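Carboxylesterase (Uncultured bacterium, PDB 5GMX) hydrolyses carboxylic esters as a family VIII carboxylesterase of beta-lactamase-like fold and is also active on oxyimino cephalosporins. Local coordinates at residues 78-83 against 181-186; 280-285 against 292-297. One frame throughout, in Å; residues are numbered along the deposited sequence.

In the fold
Interaction 1 (78-83 with 181-186) closes along the chain before interaction 2 (280-285 with 292-297) opens, and their centres lie about 15 Å apart. Helix 72-86 joins them: one side of it meets the start of helix 183-192 in interaction 1, while Thr79, Gly82 and Val83 touch Leu282, Ile293 and Ile294 of interaction 2. There the end of helix 272-283 packs on the chain leading into helix 296-302. Ser71, just before helix 72-86, and Lys74, in its first turn, line the phenylmethanesulfonic acid pocket and are consistent with the SxxK pattern of serine beta-lactamases. Both contacts thus lie along the middle and later part of the helix that follows Ser71.

Interaction 1 (78-83 against 181-186); sequences ATVVGV and KSLGQL
Val80 reaches from helix 72-86 to the first turn of helix 183-192 through one methyl, CG1, which meets two leucines. Val80 CG1 lies 4.0 Å from Leu183 CD1 and 4.2 Å from Leu186 CB, so one leucine offers a branch end and the other the root of its side chain. The valine has CG1 anti to its backbone N (chi1 173°), which sends that methyl across the gap. In Leu183 the first torsion is also extended, CG opposite the backbone N at chi1 -179°, and carries CD1 over to the valine, the two side chains crossing at a slant. Leu186 touches with CB alone, its side chain at about a right angle to Val80. In the beta-lactamase-like fold of this esterase, helix 72-86 follows Ser71, which with Lys74 probably forms an SxxK motif, and the contact falls on the buried middle of the helix. Ala173 of helix 165-175 touches Val80 and both leucines, making the cluster a meeting of three helices. Helix 183-192 is capped at its start by Ser182, whose OG accepts from Gln185 N at 3.3 Å; Gln185 NE2 adds a weak bond to the same hydroxyl oxygen. Glu262 binds both Ser182 OG and Gly184 N, a carboxylate set at the N-terminus of helix 183-192.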
loop_
_atom_site.group_PDB
_atom_site.type_symbol
_atom_site.label_atom_id
_atom_site.label_comp_id
_atom_site.label_asym_id
_atom_site.label_seq_id
_atom_site.Cartn_x
_atom_site.Cartn_y
_atom_site.Cartn_z
ATOM N N ALA A 78 -6.028 2.097 -2.621
ATOM C CA ALA A 78 -7.380 1.681 -2.282
ATOM C C ALA A 78 -8.074 2.838 -1.569
ATOM O O ALA A 78 -9.284 3.062 -1.742
ATOM C CB ALA A 78 -7.375 0.416 -1.418
ATOM N N THR A 79 -7.294 3.603 -0.802
ATOM C CA THR A 79 -7.889 4.680 -0.029
ATOM C C THR A 79 -8.468 5.721 -0.981
ATOM O O THR A 79 -9.576 6.216 -0.753
ATOM C CB THR A 79 -6.882 5.308 0.935
ATOM O OG1 THR A 79 -6.477 4.310 1.875
ATOM C CG2 THR A 79 -7.521 6.451 1.697
ATOM N N VAL A 80 -7.760 5.989 -2.079
ATOM C CA VAL A 80 -8.265 6.948 -3.060
ATOM C C VAL A 80 -9.651 6.506 -3.529
ATOM O O VAL A 80 -10.600 7.303 -3.524
ATOM C CB VAL A 80 -7.334 7.098 -4.278
ATOM C CG1 VAL A 80 -7.991 7.983 -5.334
ATOM C CG2 VAL A 80 -6.010 7.697 -3.855
ATOM N N VAL A 81 -9.783 5.221 -3.874
ATOM C CA VAL A 81 -11.058 4.757 -4.427
ATOM C C VAL A 81 -12.122 4.923 -3.369
ATOM O O VAL A 81 -13.221 5.436 -3.643
ATOM C CB VAL A 81 -11.003 3.290 -4.907
ATOM C CG1 VAL A 81 -12.406 2.807 -5.279
ATOM C CG2 VAL A 81 -10.068 3.166 -6.106
ATOM N N GLY A 82 -11.754 4.564 -2.142
ATOM C CA GLY A 82 -12.658 4.669 -1.025
ATOM C C GLY A 82 -13.163 6.081 -0.846
ATOM O O GLY A 82 -14.366 6.300 -0.641
ATOM N N VAL A 83 -12.252 7.048 -0.955
ATOM C CA VAL A 83 -12.634 8.437 -0.734
ATOM C C VAL A 83 -13.597 8.825 -1.839
ATOM O O VAL A 83 -14.646 9.439 -1.581
ATOM C CB VAL A 83 -11.413 9.382 -0.700
ATOM C CG1 VAL A 83 -11.850 10.848 -0.766
ATOM C CG2 VAL A 83 -10.574 9.106 0.555
ATOM N N LYS A 181 -6.620 14.546 -13.379
ATOM C CA LYS A 181 -5.445 14.336 -12.522
ATOM C C LYS A 181 -4.916 12.904 -12.562
ATOM O O LYS A 181 -5.679 11.964 -12.777
ATOM C CB LYS A 181 -5.775 14.718 -11.081
ATOM C CG LYS A 181 -6.109 16.183 -10.888
ATOM C CD LYS A 181 -7.087 16.379 -9.754
ATOM C CE LYS A 181 -7.488 17.843 -9.624
ATOM N NZ LYS A 181 -6.286 18.720 -9.541
ATOM N N SER A 182 -3.618 12.736 -12.335
ATOM C CA SER A 182 -3.045 11.397 -12.226
ATOM C C SER A 182 -3.456 10.759 -10.891
ATOM O O SER A 182 -3.964 11.455 -10.005
ATOM C CB SER A 182 -1.524 11.446 -12.347
ATOM O OG SER A 182 -0.959 12.040 -11.194
ATOM N N LEU A 183 -3.241 9.454 -10.733
ATOM C CA LEU A 183 -3.611 8.819 -9.468
ATOM C C LEU A 183 -2.781 9.392 -8.317
ATOM O O LEU A 183 -3.299 9.614 -7.220
ATOM C CB LEU A 183 -3.438 7.298 -9.512
ATOM C CG LEU A 183 -3.877 6.774 -8.130
ATOM C CD1 LEU A 183 -5.385 6.614 -8.006
ATOM C CD2 LEU A 183 -3.164 5.541 -7.679
ATOM N N GLY A 184 -1.500 9.658 -8.582
ATOM C CA GLY A 184 -0.624 10.286 -7.608
ATOM C C GLY A 184 -1.112 11.640 -7.102
ATOM O O GLY A 184 -0.994 11.952 -5.909
ATOM N N GLN A 185 -1.654 12.454 -8.002
ATOM C CA GLN A 185 -2.165 13.765 -7.619
ATOM C C GLN A 185 -3.489 13.654 -6.871
ATOM O O GLN A 185 -3.791 14.483 -6.018
ATOM C CB GLN A 185 -2.322 14.672 -8.836
ATOM C CG GLN A 185 -1.055 14.889 -9.626
ATOM C CD GLN A 185 -1.345 15.539 -10.971
ATOM O OE1 GLN A 185 -2.099 16.515 -11.051
ATOM N NE2 GLN A 185 -0.767 14.986 -12.040
ATOM N N LEU A 186 -4.304 12.671 -7.229
ATOM C CA LEU A 186 -5.531 12.410 -6.484
ATOM C C LEU A 186 -5.195 11.972 -5.061
ATOM O O LEU A 186 -5.840 12.401 -4.109
ATOM C CB LEU A 186 -6.379 11.356 -7.182
ATOM C CG LEU A 186 -7.086 11.790 -8.454
ATOM C CD1 LEU A 186 -7.668 10.570 -9.178
ATOM C CD2 LEU A 186 -8.182 12.803 -8.102
#

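Interaction 2 (280-285 against 292-297); sequences GALANG and RIISAK
Gly285 O receives Arg292 NH1 at 2.8 Å and, more loosely, a water (water 2) at 3.3 Å. The same NH1 also donates to Ile294 O, again at 2.8 Å, and both bonds are bent alike, with N-H...O angles of 146°. Each carbonyl oxygen lies close to the guanidinium plane, at its edge, while NH1 sits somewhat out of either carbonyl plane. The arginine chain leaves the backbone extended and bends at chi3 (-60°), which folds the guanidinium back toward these carbonyls. Its other nitrogen, NH2, donates to water 2 at 3.0 Å and weakly to water 1, which in turn donates a hydrogen bond to Asn284 O. Gly285, at positive phi, follows the end of helix 272-283, and Ala296 CB lies 4.1 Å from Gly285 O.

Beneath this polar edge the contact is apolar. Ile293 CD1 rests 4.0 Å from Ala281 CB, and Ile294 CG2 comes within 4.1 Å of Leu282 CD2. The isoleucines use different branches: Ile293 reaches with CD1, the end of its longer branch, whereas Ile294 presents CG2, lodged between its backbone N and carbonyl carbon because CG1 is anti to N (chi1 -163°). The segments meet at the base of what is probably a beta-hairpin of strands 287-288 and 291-292, the second of which ends at Arg292, linking helix 272-283 to helix 296-302; Ile293 also bonds to Gly286 through the backbone. Ser295, the N-cap of the second helix, bonds through OG to Gly298 N and to Asp86 at the end of helix 72-86. With two main-chain oxygens sharing one arginine nitrogen, the guanidinium probably offsets the negative ends of both carbonyls where they converge, and its positive charge would strengthen each bond.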
loop_
_atom_site.group_PDB
_atom_site.type_symbol
_atom_site.label_atom_id
_atom_site.label_comp_id
_atom_site.label_asym_id
_atom_site.label_seq_id
_atom_site.Cartn_x
_atom_site.Cartn_y
_atom_site.Cartn_z
ATOM N N GLY A 280 -3.870 6.218 10.443
ATOM C CA GLY A 280 -4.307 6.880 11.656
ATOM C C GLY A 280 -5.628 7.587 11.419
ATOM O O GLY A 280 -6.550 7.453 12.227
ATOM N N ALA A 281 -5.736 8.307 10.302
ATOM C CA ALA A 281 -7.024 8.897 9.912
ATOM C C ALA A 281 -8.084 7.815 9.735
ATOM O O ALA A 281 -9.217 7.966 10.204
ATOM C CB ALA A 281 -6.893 9.709 8.626
ATOM N N LEU A 282 -7.724 6.728 9.051
ATOM C CA LEU A 282 -8.699 5.659 8.812
ATOM C C LEU A 282 -9.160 4.934 10.079
ATOM O O LEU A 282 -10.290 4.471 10.159
ATOM C CB LEU A 282 -8.150 4.633 7.817
ATOM C CG LEU A 282 -7.849 5.214 6.429
ATOM C CD1 LEU A 282 -7.368 4.124 5.468
ATOM C CD2 LEU A 282 -9.043 5.989 5.863
ATOM N N ALA A 283 -8.263 4.789 11.040
ATOM C CA ALA A 283 -8.577 4.113 12.283
ATOM C C ALA A 283 -9.413 4.998 13.196
ATOM O O ALA A 283 -10.091 4.505 14.103
ATOM C CB ALA A 283 -7.304 3.691 12.976
ATOM N N ASN A 284 -9.367 6.302 12.954
ATOM C CA ASN A 284 -10.065 7.254 13.813
ATOM C C ASN A 284 -11.372 7.755 13.194
ATOM O O ASN A 284 -11.807 8.882 13.446
ATOM C CB ASN A 284 -9.150 8.434 14.143
ATOM C CG ASN A 284 -9.685 9.285 15.274
ATOM O OD1 ASN A 284 -10.156 8.760 16.282
ATOM N ND2 ASN A 284 -9.620 10.606 15.114
ATOM N N GLY A 285 -11.994 6.918 12.372
ATOM C CA GLY A 285 -13.256 7.286 11.756
ATOM C C GLY A 285 -13.120 8.279 10.614
ATOM O O GLY A 285 -14.092 8.913 10.218
ATOM N N ARG A 292 -10.819 15.971 8.302
ATOM C CA ARG A 292 -11.501 14.774 7.809
ATOM C C ARG A 292 -11.255 14.521 6.323
ATOM O O ARG A 292 -11.421 15.416 5.506
ATOM C CB ARG A 292 -13.009 14.873 8.060
ATOM C CG ARG A 292 -13.784 13.704 7.466
ATOM C CD ARG A 292 -15.248 13.729 7.854
ATOM N NE ARG A 292 -15.454 13.666 9.302
ATOM C CZ ARG A 292 -15.369 12.553 10.018
ATOM N NH1 ARG A 292 -15.051 11.410 9.430
ATOM N NH2 ARG A 292 -15.581 12.583 11.328
ATOM N N ILE A 293 -10.865 13.299 5.973
ATOM C CA ILE A 293 -10.690 12.954 4.566
ATOM C C ILE A 293 -11.804 12.019 4.089
ATOM O O ILE A 293 -12.033 11.884 2.889
ATOM C CB ILE A 293 -9.321 12.286 4.290
ATOM C CG1 ILE A 293 -9.111 11.066 5.188
ATOM C CG2 ILE A 293 -8.174 13.280 4.464
ATOM C CD1 ILE A 293 -7.894 10.239 4.813
ATOM N N ILE A 294 -12.502 11.397 5.030
ATOM C CA ILE A 294 -13.567 10.467 4.680
ATOM C C ILE A 294 -14.527 10.232 5.850
ATOM O O ILE A 294 -14.149 10.389 7.007
ATOM C CB ILE A 294 -12.971 9.120 4.215
ATOM C CG1 ILE A 294 -14.005 8.302 3.455
ATOM C CG2 ILE A 294 -12.404 8.331 5.396
ATOM C CD1 ILE A 294 -13.423 7.082 2.873
ATOM N N SER A 295 -15.773 9.880 5.541
ATOM C CA SER A 295 -16.742 9.501 6.567
ATOM C C SER A 295 -16.509 8.060 7.051
ATOM O O SER A 295 -15.902 7.248 6.350
ATOM C CB SER A 295 -18.177 9.650 6.041
ATOM O OG SER A 295 -18.534 8.545 5.225
ATOM N N ALA A 296 -16.984 7.752 8.255
ATOM C CA ALA A 296 -16.875 6.400 8.817
ATOM C C ALA A 296 -17.628 5.349 7.980
ATOM O O ALA A 296 -17.202 4.194 7.885
ATOM C CB ALA A 296 -17.380 6.390 10.246
ATOM N N LYS A 297 -18.758 5.751 7.400
ATOM C CA LYS A 297 -19.499 4.901 6.470
ATOM C C LYS A 297 -18.610 4.506 5.301
ATOM O O LYS A 297 -18.604 3.348 4.885
ATOM C CB LYS A 297 -20.758 5.624 5.961
ATOM C CG LYS A 297 -21.193 5.256 4.529
ATOM C CD LYS A 297 -20.917 6.402 3.564
ATOM C CE LYS A 297 -21.596 6.215 2.216
ATOM N NZ LYS A 297 -20.823 5.385 1.230
HETATM O O HOH W 1 -13.384 10.915 12.838
HETATM O O HOH W 2 -16.552 9.821 12.175
#